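Local coordinates for protein extracellular invertase (Aspergillus kawachii, PDB 5XH8) that is a family 32 beta-fructofuranosidase that probably splits sucrose and, with high transfructosylation activity, transfers fructosyl units to make fructooligosaccharides such as 1-kestose, at residues G294-S297 and S303-P306; Y192-G197 and G250-L255; N177-S182 and G264-T269. All blocks are in the same frame, centred on the assembly; numbering follows the deposited sequence.

Overall arrangement
From the N terminus, 177-182 caps and opens the helix that follows strand 166-176, and 192-197 lies on the next strand of that strand's four-stranded sheet. After strands 203-211 and 219-227 complete it, the chain passes to the neighbouring sheet, where 250-255 meets 192-197, closing contact 2; 264-269, on the adjacent strand, meets 177-182, closing contact 3, whose loop encloses that of contact 2. Contact 1 comes last, a local hairpin in series with both. Contact 2 joins strands of two neighbouring sheets, contact 3 joins helix 178-184 to the second, and contact 1 belongs to that second sheet alone, packing through Val296 on Leu180 and Ile266 of contact 3.

Contact 1: residues G294-S297 and S303-P306; sequences GTVS and SFNP
Residues Gly294-Ser297 and Ser303-Pro306 pair as the two arms of an antiparallel beta hairpin, formed by strands 286-298 and 302-311 of the N-terminal domain. Two hydrogen-bonded pairs fix the register: Thr295 with Asn305, where Asn305 N donates to Thr295 O at 2.8 Å, and Ser297 with Ser303, where Ser303 N reaches Ser297 O at 2.9 Å. The two faces differ in character. On the face of Thr295, Ser297, Ser303 and Asn305, the Asn305 amide reaches across to the partner strand: with CG beside the backbone N (chi1 -53°), ND2 donates to Ser297 OG at 3.2 Å, 16° out of the amide plane, and makes a second, weak bond to Thr295 O. On the other face Phe304 has CG anti to the backbone N (chi1 173°), which carries CE1 to 3.5 Å from Gly294 CA, close against the backbone of that glycine. Val296 CG2 lies at the ring edge, 4.2 Å from Phe304 CD1. Beyond the pair, Trp225 and Trp226 meet the same ring, and Val296 reaches Leu180 and Leu183 of helix 178-184. The hairpin supplies the last two strands of an antiparallel blade, the repeating unit of the beta-propeller.

Contact 2: residues Y192-G197 and G250-L255; sequences YTVISG and GNVFSL
Two neighbouring sheets of the beta-propeller meet here: Ser196 and Val194, on strand 191-199, face Gly250 and Val252, on strand 250-255. The N-to-C directions of the short segments lie 148° apart, roughly antiparallel, and their axes approach no closer than 7.2 Å, too far for backbone pairing, so side chains bridge the gap. The polar link is made by Ser196, whose OG accepts from Gly250 N at 2.9 Å with an N-H...O angle of 142°. Its hydroxyl stands beside its own backbone N (chi1 -59°), the setting that extends it across to the glycine, and Ser196 OG comes within 3.4 Å of Gly250 CA. A water lies 3.0 Å from Gly250 O and may donate to it; the same water is modelled 2.5 Å from Ser196 OG, an unusually short and doubtful approach. In a propeller, successive blades pack face to face around a central axis, and the apolar half of this contact is of that kind. Val194 and Val252 cross at about a right angle, methyl against methyl: Val194 CG2 is 3.8 Å from Val252 CG2, while Val194 CG1 is slightly farther from the same methyl at 4.1 Å. Val194 CG2 also touches Gly250 O, so one methyl spans the apolar pair and the edge of the polar link. Trp225 of strand 219-227 lies against both valines, and Val252 further meets Phe175 of strand 166-176. All four touching residues are buried.

Contact 3: residues N177-S182 and G264-T269; sequences NPTLDS and GQIFTT
Ile266 on strand 265-274 reaches over to the start of helix 178-184, where its side chain meets the Asn177 amide and the Thr179 side chain. The tight part is the amide: Asn177 ND2 lies 3.8 Å from Ile266 CG1, and Ile266 CD1 sits 3.9 Å from Asn177 OD1, so the end of the isoleucine rests against both arms of the group. Asn177 holds its amide there because CG is anti to the backbone N (chi1 -171°), and as N-cap it accepts from Leu180 N through OD1 at 2.9 Å, the donor lying in the carbonyl plane with an N-H...O angle of 162°. The other side is looser. Thr179, partly exposed, comes nearest with CB, 4.2 Å from Ile266 CD1, and a water bridges toward the partly exposed Gly264. That water accepts hydrogen bonds from Asn177 ND2 and Thr179 OG1, both at 3.0 Å, and donates to Gly264 O at 2.8 Å. Ile266 also packs on Val296 and Phe304 of the neighbouring hairpin. With no direct hydrogen bond between the segments, the polar link is wholly water-mediated; OD1 of Asn177 caps the helix and ND2 binds the water, a division that would hold the amide in one rotation.

Contact 1: residues G294-S297 and S303-P306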
ATOM      1  N   GLY A 294       5.089 -12.573  31.115  1.00 29.96           N
ATOM      2  CA  GLY A 294       6.456 -12.171  30.901  1.00 32.46           C
ATOM      3  C   GLY A 294       6.830 -10.840  31.494  1.00 33.77           C
ATOM      4  O   GLY A 294       5.968 -10.026  31.849  1.00 33.88           O
ATOM      5  N   THR A 295       8.139 -10.624  31.604  1.00 36.47           N
ATOM      6  CA  THR A 295       8.660  -9.351  32.090  1.00 37.23           C
ATOM      7  C   THR A 295       9.121  -8.586  30.873  1.00 36.68           C
ATOM      8  O   THR A 295       9.515  -9.173  29.864  1.00 36.25           O
ATOM      9  CB  THR A 295       9.830  -9.530  33.092  1.00 39.09           C
ATOM     10  OG1 THR A 295      10.860 -10.310  32.482  1.00 38.69           O
ATOM     11  CG2 THR A 295       9.367 -10.236  34.394  1.00 39.00           C
ATOM     12  N   VAL A 296       9.081  -7.270  30.985  1.00 37.60           N
ATOM     13  CA  VAL A 296       9.462  -6.401  29.912  1.00 40.79           C
ATOM     14  C   VAL A 296      10.687  -5.612  30.329  1.00 42.04           C
ATOM     15  O   VAL A 296      10.647  -4.900  31.310  1.00 45.39           O
ATOM     16  CB  VAL A 296       8.308  -5.452  29.568  1.00 42.88           C
ATOM     17  CG1 VAL A 296       8.688  -4.561  28.402  1.00 45.97           C
ATOM     18  CG2 VAL A 296       7.075  -6.269  29.199  1.00 44.59           C
ATOM     19  N   SER A 297      11.762  -5.736  29.565  1.00 46.15           N
ATOM     20  CA  SER A 297      12.999  -4.988  29.792  1.00 47.33           C
ATOM     21  C   SER A 297      13.366  -4.204  28.537  1.00 49.04           C
ATOM     22  O   SER A 297      12.788  -4.417  27.471  1.00 44.23           O
ATOM     23  CB  SER A 297      14.121  -5.962  30.099  1.00 44.91           C
ATOM     24  OG  SER A 297      14.303  -6.834  28.999  1.00 47.24           O
ATOM     25  N   SER A 303      11.771  -5.631  25.046  1.00 37.67           N
ATOM     26  CA  SER A 303      11.701  -7.074  24.935  1.00 38.96           C
ATOM     27  C   SER A 303      10.703  -7.647  25.946  1.00 38.94           C
ATOM     28  O   SER A 303      10.700  -7.229  27.105  1.00 35.15           O
ATOM     29  CB  SER A 303      13.080  -7.639  25.226  1.00 42.31           C
ATOM     30  OG  SER A 303      13.291  -8.760  24.430  1.00 46.52           O
ATOM     31  N   PHE A 304       9.881  -8.603  25.501  1.00 36.33           N
ATOM     32  CA  PHE A 304       8.973  -9.357  26.360  1.00 35.13           C
ATOM     33  C   PHE A 304       9.633 -10.706  26.604  1.00 34.54           C
ATOM     34  O   PHE A 304       9.963 -11.405  25.665  1.00 34.97           O
ATOM     35  CB  PHE A 304       7.623  -9.531  25.652  1.00 34.66           C
ATOM     36  CG  PHE A 304       6.648 -10.425  26.369  1.00 30.98           C
ATOM     37  CD1 PHE A 304       5.918  -9.956  27.443  1.00 29.86           C
ATOM     38  CD2 PHE A 304       6.423 -11.717  25.922  1.00 30.23           C
ATOM     39  CE1 PHE A 304       4.998 -10.779  28.097  1.00 30.49           C
ATOM     40  CE2 PHE A 304       5.505 -12.541  26.559  1.00 30.84           C
ATOM     41  CZ  PHE A 304       4.788 -12.070  27.659  1.00 29.16           C
ATOM     42  N   ASN A 305       9.842 -11.058  27.867  1.00 36.32           N
ATOM     43  CA  ASN A 305      10.630 -12.255  28.236  1.00 36.01           C
ATOM     44  C   ASN A 305       9.707 -13.192  29.009  1.00 34.53           C
ATOM     45  O   ASN A 305       9.386 -12.921  30.171  1.00 35.67           O
ATOM     46  CB  ASN A 305      11.846 -11.840  29.072  1.00 37.32           C
ATOM     47  CG  ASN A 305      12.664 -10.755  28.386  1.00 38.55           C
ATOM     48  OD1 ASN A 305      13.316 -11.017  27.391  1.00 43.40           O
ATOM     49  ND2 ASN A 305      12.571  -9.519  28.874  1.00 40.71           N
ATOM     50  N   PRO A 306       9.224 -14.253  28.350  1.00 33.53           N
ATOM     51  CA  PRO A 306       8.301 -15.182  29.004  1.00 35.28           C
ATOM     52  C   PRO A 306       8.844 -15.829  30.290  1.00 37.83           C
ATOM     53  O   PRO A 306       9.965 -16.352  30.286  1.00 37.62           O
ATOM     54  CB  PRO A 306       8.096 -16.270  27.948  1.00 34.54           C
ATOM     55  CG  PRO A 306       8.356 -15.601  26.653  1.00 35.18           C
ATOM     56  CD  PRO A 306       9.446 -14.611  26.938  1.00 33.19           C
TER

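Contact 2: residues Y192-G197 and G250-L255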
ATOM      1  N   TYR A 192      -0.252   1.688  21.795  1.00 25.29           N
ATOM      2  CA  TYR A 192       0.593   0.705  21.138  1.00 26.46           C
ATOM      3  C   TYR A 192      -0.263  -0.205  20.259  1.00 25.24           C
ATOM      4  O   TYR A 192      -1.458  -0.345  20.497  1.00 23.92           O
ATOM      5  CB  TYR A 192       1.351  -0.147  22.171  1.00 28.88           C
ATOM      6  CG  TYR A 192       2.210   0.730  23.058  1.00 31.72           C
ATOM      7  CD1 TYR A 192       3.471   1.167  22.631  1.00 31.78           C
ATOM      8  CD2 TYR A 192       1.730   1.188  24.274  1.00 32.55           C
ATOM      9  CE1 TYR A 192       4.242   2.003  23.425  1.00 34.51           C
ATOM     10  CE2 TYR A 192       2.493   2.025  25.076  1.00 33.47           C
ATOM     11  CZ  TYR A 192       3.746   2.431  24.652  1.00 34.44           C
ATOM     12  OH  TYR A 192       4.486   3.285  25.437  1.00 33.07           O
ATOM     13  N   THR A 193       0.378  -0.811  19.268  1.00 23.83           N
ATOM     14  CA  THR A 193      -0.214  -1.863  18.469  1.00 24.31           C
ATOM     15  C   THR A 193       0.777  -2.985  18.352  1.00 22.35           C
ATOM     16  O   THR A 193       1.940  -2.748  18.037  1.00 20.71           O
ATOM     17  CB  THR A 193      -0.582  -1.357  17.053  1.00 25.53           C
ATOM     18  OG1 THR A 193      -1.579  -0.325  17.161  1.00 28.64           O
ATOM     19  CG2 THR A 193      -1.130  -2.480  16.221  1.00 27.93           C
ATOM     20  N   VAL A 194       0.321  -4.209  18.606  1.00 23.15           N
ATOM     21  CA  VAL A 194       1.046  -5.398  18.150  1.00 24.42           C
ATOM     22  C   VAL A 194       0.400  -5.957  16.893  1.00 24.99           C
ATOM     23  O   VAL A 194      -0.832  -5.961  16.762  1.00 24.27           O
ATOM     24  CB  VAL A 194       1.246  -6.532  19.193  1.00 27.41           C
ATOM     25  CG1 VAL A 194       2.286  -6.105  20.230  1.00 30.23           C
ATOM     26  CG2 VAL A 194      -0.058  -6.968  19.847  1.00 28.67           C
ATOM     27  N   ILE A 195       1.253  -6.432  15.982  1.00 23.46           N
ATOM     28  CA  ILE A 195       0.820  -7.124  14.780  1.00 24.59           C
ATOM     29  C   ILE A 195       1.436  -8.506  14.867  1.00 24.64           C
ATOM     30  O   ILE A 195       2.600  -8.627  15.255  1.00 25.28           O
ATOM     31  CB  ILE A 195       1.250  -6.358  13.505  1.00 24.00           C
ATOM     32  CG1 ILE A 195       0.595  -4.948  13.491  1.00 24.62           C
ATOM     33  CG2 ILE A 195       0.872  -7.166  12.265  1.00 24.03           C
ATOM     34  CD1 ILE A 195       0.973  -4.065  12.304  1.00 26.36           C
ATOM     35  N   SER A 196       0.665  -9.541  14.542  1.00 23.88           N
ATOM     36  CA  SER A 196       1.106 -10.926  14.758  1.00 23.98           C
ATOM     37  C   SER A 196       1.538 -11.594  13.478  1.00 23.45           C
ATOM     38  O   SER A 196       0.904 -11.440  12.420  1.00 21.32           O
ATOM     39  CB  SER A 196       0.010 -11.766  15.424  1.00 25.19           C
ATOM     40  OG  SER A 196      -0.359 -11.212  16.675  1.00 25.19           O
ATOM     41  N   GLY A 197       2.618 -12.364  13.562  1.00 22.98           N
ATOM     42  CA  GLY A 197       2.984 -13.260  12.461  1.00 23.91           C
ATOM     43  C   GLY A 197       4.308 -13.936  12.746  1.00 24.50           C
ATOM     44  O   GLY A 197       4.435 -14.691  13.718  1.00 23.31           O
ATOM     45  N   GLY A 250      -2.520 -11.984  18.516  1.00 24.26           N
ATOM     46  CA  GLY A 250      -1.801 -11.512  19.692  1.00 23.52           C
ATOM     47  C   GLY A 250      -2.596 -10.436  20.403  1.00 23.73           C
ATOM     48  O   GLY A 250      -2.921  -9.438  19.794  1.00 24.21           O
ATOM     49  N   ASN A 251      -2.979 -10.692  21.659  1.00 23.90           N
ATOM     50  CA  ASN A 251      -3.512  -9.666  22.554  1.00 22.68           C
ATOM     51  C   ASN A 251      -2.431  -9.359  23.601  1.00 24.01           C
ATOM     52  O   ASN A 251      -1.741 -10.266  24.031  1.00 23.65           O
ATOM     53  CB  ASN A 251      -4.698 -10.185  23.348  1.00 22.91           C
ATOM     54  CG  ASN A 251      -5.898 -10.557  22.498  1.00 23.05           C
ATOM     55  OD1 ASN A 251      -5.819 -10.934  21.323  1.00 25.95           O
ATOM     56  ND2 ASN A 251      -7.001 -10.497  23.124  1.00 21.34           N
ATOM     57  N   VAL A 252      -2.378  -8.118  24.082  1.00 24.85           N
ATOM     58  CA  VAL A 252      -1.458  -7.697  25.149  1.00 25.02           C
ATOM     59  C   VAL A 252      -2.260  -6.905  26.183  1.00 24.40           C
ATOM     60  O   VAL A 252      -3.093  -6.045  25.844  1.00 22.94           O
ATOM     61  CB  VAL A 252      -0.302  -6.827  24.602  1.00 26.25           C
ATOM     62  CG1 VAL A 252       0.659  -6.427  25.716  1.00 27.62           C
ATOM     63  CG2 VAL A 252       0.463  -7.587  23.538  1.00 26.78           C
ATOM     64  N   PHE A 253      -2.028  -7.236  27.451  1.00 23.96           N
ATOM     65  CA  PHE A 253      -2.781  -6.655  28.569  1.00 24.82           C
ATOM     66  C   PHE A 253      -2.003  -6.897  29.858  1.00 25.51           C
ATOM     67  O   PHE A 253      -0.958  -7.561  29.867  1.00 26.86           O
ATOM     68  CB  PHE A 253      -4.193  -7.272  28.657  1.00 25.33           C
ATOM     69  CG  PHE A 253      -4.191  -8.772  28.649  1.00 25.80           C
ATOM     70  CD1 PHE A 253      -4.077  -9.482  27.450  1.00 23.91           C
ATOM     71  CD2 PHE A 253      -4.261  -9.488  29.847  1.00 26.15           C
ATOM     72  CE1 PHE A 253      -4.042 -10.867  27.446  1.00 25.34           C
ATOM     73  CE2 PHE A 253      -4.242 -10.871  29.843  1.00 24.84           C
ATOM     74  CZ  PHE A 253      -4.133 -11.565  28.649  1.00 25.96           C
ATOM     75  N   SER A 254      -2.492  -6.314  30.936  1.00 27.26           N
ATOM     76  CA  SER A 254      -1.785  -6.364  32.188  1.00 28.68           C
ATOM     77  C   SER A 254      -2.789  -6.530  33.326  1.00 27.82           C
ATOM     78  O   SER A 254      -3.858  -5.905  33.338  1.00 26.69           O
ATOM     79  CB  SER A 254      -0.882  -5.108  32.354  1.00 28.33           C
ATOM     80  OG  SER A 254      -1.637  -3.902  32.293  1.00 27.67           O
ATOM     81  N   LEU A 255      -2.411  -7.375  34.278  1.00 27.72           N
ATOM     82  CA  LEU A 255      -3.317  -7.876  35.312  1.00 27.91           C
ATOM     83  C   LEU A 255      -2.763  -7.739  36.750  1.00 30.55           C
ATOM     84  O   LEU A 255      -1.547  -7.744  36.966  1.00 28.86           O
ATOM     85  CB  LEU A 255      -3.562  -9.381  35.065  1.00 26.74           C
ATOM     86  CG  LEU A 255      -4.132  -9.799  33.704  1.00 25.92           C
ATOM     87  CD1 LEU A 255      -4.224 -11.331  33.605  1.00 26.10           C
ATOM     88  CD2 LEU A 255      -5.465  -9.119  33.462  1.00 25.46           C
TER
HETATM   89  O   HOH W   1      -1.430  -9.029  17.279  1.00 21.05           O

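Contact 3: residues N177-S182 and G264-T269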
ATOM      1  N   ASN A 177      -0.245   0.981  27.860  1.00 31.08           N
ATOM      2  CA  ASN A 177       0.548   0.391  28.949  1.00 33.15           C
ATOM      3  C   ASN A 177       1.601   1.372  29.541  1.00 33.54           C
ATOM      4  O   ASN A 177       2.535   1.772  28.843  1.00 31.47           O
ATOM      5  CB  ASN A 177       1.226  -0.898  28.497  1.00 32.46           C
ATOM      6  CG  ASN A 177       1.864  -1.635  29.661  1.00 33.84           C
ATOM      7  OD1 ASN A 177       2.991  -1.330  30.051  1.00 32.24           O
ATOM      8  ND2 ASN A 177       1.117  -2.553  30.266  1.00 31.95           N
ATOM      9  N   PRO A 178       1.440   1.765  30.820  1.00 36.00           N
ATOM     10  CA  PRO A 178       2.397   2.761  31.402  1.00 35.69           C
ATOM     11  C   PRO A 178       3.790   2.203  31.660  1.00 33.78           C
ATOM     12  O   PRO A 178       4.745   2.987  31.705  1.00 37.57           O
ATOM     13  CB  PRO A 178       1.700   3.230  32.694  1.00 35.50           C
ATOM     14  CG  PRO A 178       0.773   2.106  33.044  1.00 37.60           C
ATOM     15  CD  PRO A 178       0.312   1.497  31.732  1.00 35.99           C
ATOM     16  N   THR A 179       3.934   0.876  31.761  1.00 33.59           N
ATOM     17  CA  THR A 179       5.247   0.267  31.876  1.00 35.23           C
ATOM     18  C   THR A 179       6.028   0.483  30.591  1.00 39.47           C
ATOM     19  O   THR A 179       7.184   0.924  30.641  1.00 40.35           O
ATOM     20  CB  THR A 179       5.181  -1.227  32.212  1.00 37.83           C
ATOM     21  OG1 THR A 179       4.352  -1.402  33.356  1.00 40.47           O
ATOM     22  CG2 THR A 179       6.560  -1.812  32.496  1.00 37.29           C
ATOM     23  N   LEU A 180       5.396   0.201  29.445  1.00 35.59           N
ATOM     24  CA  LEU A 180       5.990   0.544  28.152  1.00 34.38           C
ATOM     25  C   LEU A 180       6.234   2.048  28.019  1.00 31.30           C
ATOM     26  O   LEU A 180       7.270   2.445  27.487  1.00 31.47           O
ATOM     27  CB  LEU A 180       5.130   0.046  26.972  1.00 35.94           C
ATOM     28  CG  LEU A 180       4.944  -1.460  26.780  1.00 36.47           C
ATOM     29  CD1 LEU A 180       4.209  -1.745  25.475  1.00 37.66           C
ATOM     30  CD2 LEU A 180       6.274  -2.202  26.791  1.00 37.33           C
ATOM     31  N   ASP A 181       5.303   2.883  28.475  1.00 31.07           N
ATOM     32  CA  ASP A 181       5.510   4.346  28.378  1.00 32.78           C
ATOM     33  C   ASP A 181       6.816   4.750  29.091  1.00 35.49           C
ATOM     34  O   ASP A 181       7.651   5.471  28.522  1.00 35.70           O
ATOM     35  CB  ASP A 181       4.359   5.148  28.979  1.00 31.51           C
ATOM     36  CG  ASP A 181       3.048   5.004  28.216  1.00 32.77           C
ATOM     37  OD1 ASP A 181       3.029   4.548  27.038  1.00 31.35           O
ATOM     38  OD2 ASP A 181       2.028   5.413  28.811  1.00 29.99           O
ATOM     39  N   SER A 182       6.987   4.252  30.317  1.00 36.30           N
ATOM     40  CA  SER A 182       8.188   4.531  31.107  1.00 38.72           C
ATOM     41  C   SER A 182       9.460   4.027  30.427  1.00 38.29           C
ATOM     42  O   SER A 182      10.414   4.794  30.265  1.00 39.19           O
ATOM     43  CB  SER A 182       8.057   3.957  32.519  1.00 40.00           C
ATOM     44  OG  SER A 182       9.336   3.876  33.114  1.00 48.43           O
ATOM     45  N   GLY A 264      -0.038  -3.500  36.194  1.00 35.09           N
ATOM     46  CA  GLY A 264       0.094  -4.876  36.619  1.00 31.12           C
ATOM     47  C   GLY A 264       1.106  -5.630  35.803  1.00 32.32           C
ATOM     48  O   GLY A 264       1.742  -5.079  34.915  1.00 33.61           O
ATOM     49  N   GLN A 265       1.228  -6.910  36.119  1.00 33.19           N
ATOM     50  CA  GLN A 265       1.994  -7.882  35.332  1.00 37.13           C
ATOM     51  C   GLN A 265       1.464  -8.038  33.912  1.00 34.49           C
ATOM     52  O   GLN A 265       0.268  -8.144  33.732  1.00 32.46           O
ATOM     53  CB  GLN A 265       1.881  -9.258  35.965  1.00 38.82           C
ATOM     54  CG  GLN A 265       3.163  -9.807  36.501  1.00 46.77           C
ATOM     55  CD  GLN A 265       2.870 -11.066  37.255  1.00 48.08           C
ATOM     56  OE1 GLN A 265       2.966 -12.170  36.725  1.00 51.91           O
ATOM     57  NE2 GLN A 265       2.397 -10.896  38.461  1.00 50.85           N
ATOM     58  N   ILE A 266       2.375  -8.175  32.954  1.00 33.43           N
ATOM     59  CA  ILE A 266       2.036  -8.153  31.529  1.00 32.89           C
ATOM     60  C   ILE A 266       1.885  -9.583  30.981  1.00 30.87           C
ATOM     61  O   ILE A 266       2.744 -10.456  31.178  1.00 31.07           O
ATOM     62  CB  ILE A 266       3.070  -7.333  30.732  1.00 33.48           C
ATOM     63  CG1 ILE A 266       2.926  -5.851  31.084  1.00 34.43           C
ATOM     64  CG2 ILE A 266       2.892  -7.513  29.220  1.00 35.43           C
ATOM     65  CD1 ILE A 266       4.103  -4.987  30.649  1.00 34.53           C
ATOM     66  N   PHE A 267       0.776  -9.799  30.293  1.00 28.39           N
ATOM     67  CA  PHE A 267       0.446 -11.089  29.677  1.00 28.75           C
ATOM     68  C   PHE A 267       0.100 -10.869  28.204  1.00 28.48           C
ATOM     69  O   PHE A 267      -0.324  -9.771  27.820  1.00 26.78           O
ATOM     70  CB  PHE A 267      -0.788 -11.683  30.347  1.00 29.33           C
ATOM     71  CG  PHE A 267      -0.562 -12.206  31.745  1.00 31.12           C
ATOM     72  CD1 PHE A 267      -0.578 -11.344  32.844  1.00 33.98           C
ATOM     73  CD2 PHE A 267      -0.416 -13.572  31.971  1.00 32.43           C
ATOM     74  CE1 PHE A 267      -0.415 -11.837  34.143  1.00 35.79           C
ATOM     75  CE2 PHE A 267      -0.248 -14.070  33.266  1.00 36.38           C
ATOM     76  CZ  PHE A 267      -0.243 -13.200  34.347  1.00 35.58           C
ATOM     77  N   THR A 268       0.255 -11.917  27.402  1.00 27.34           N
ATOM     78  CA  THR A 268      -0.270 -11.931  26.036  1.00 28.77           C
ATOM     79  C   THR A 268      -1.032 -13.237  25.819  1.00 28.53           C
ATOM     80  O   THR A 268      -0.677 -14.263  26.425  1.00 30.43           O
ATOM     81  CB  THR A 268       0.852 -11.759  24.982  1.00 29.72           C
ATOM     82  OG1 THR A 268       0.304 -11.771  23.648  1.00 29.86           O
ATOM     83  CG2 THR A 268       1.925 -12.850  25.116  1.00 29.42           C
ATOM     84  N   THR A 269      -2.090 -13.195  25.010  1.00 25.59           N
ATOM     85  CA  THR A 269      -2.676 -14.428  24.440  1.00 26.26           C
ATOM     86  C   THR A 269      -2.385 -14.480  22.937  1.00 26.41           C
ATOM     87  O   THR A 269      -2.383 -13.440  22.264  1.00 25.85           O
ATOM     88  CB  THR A 269      -4.172 -14.611  24.750  1.00 23.98           C
ATOM     89  OG1 THR A 269      -4.954 -13.554  24.176  1.00 23.98           O
ATOM     90  CG2 THR A 269      -4.410 -14.632  26.266  1.00 24.41           C
TER
HETATM   91  O   HOH W   2       1.833  -2.945  33.158  1.00 33.72           O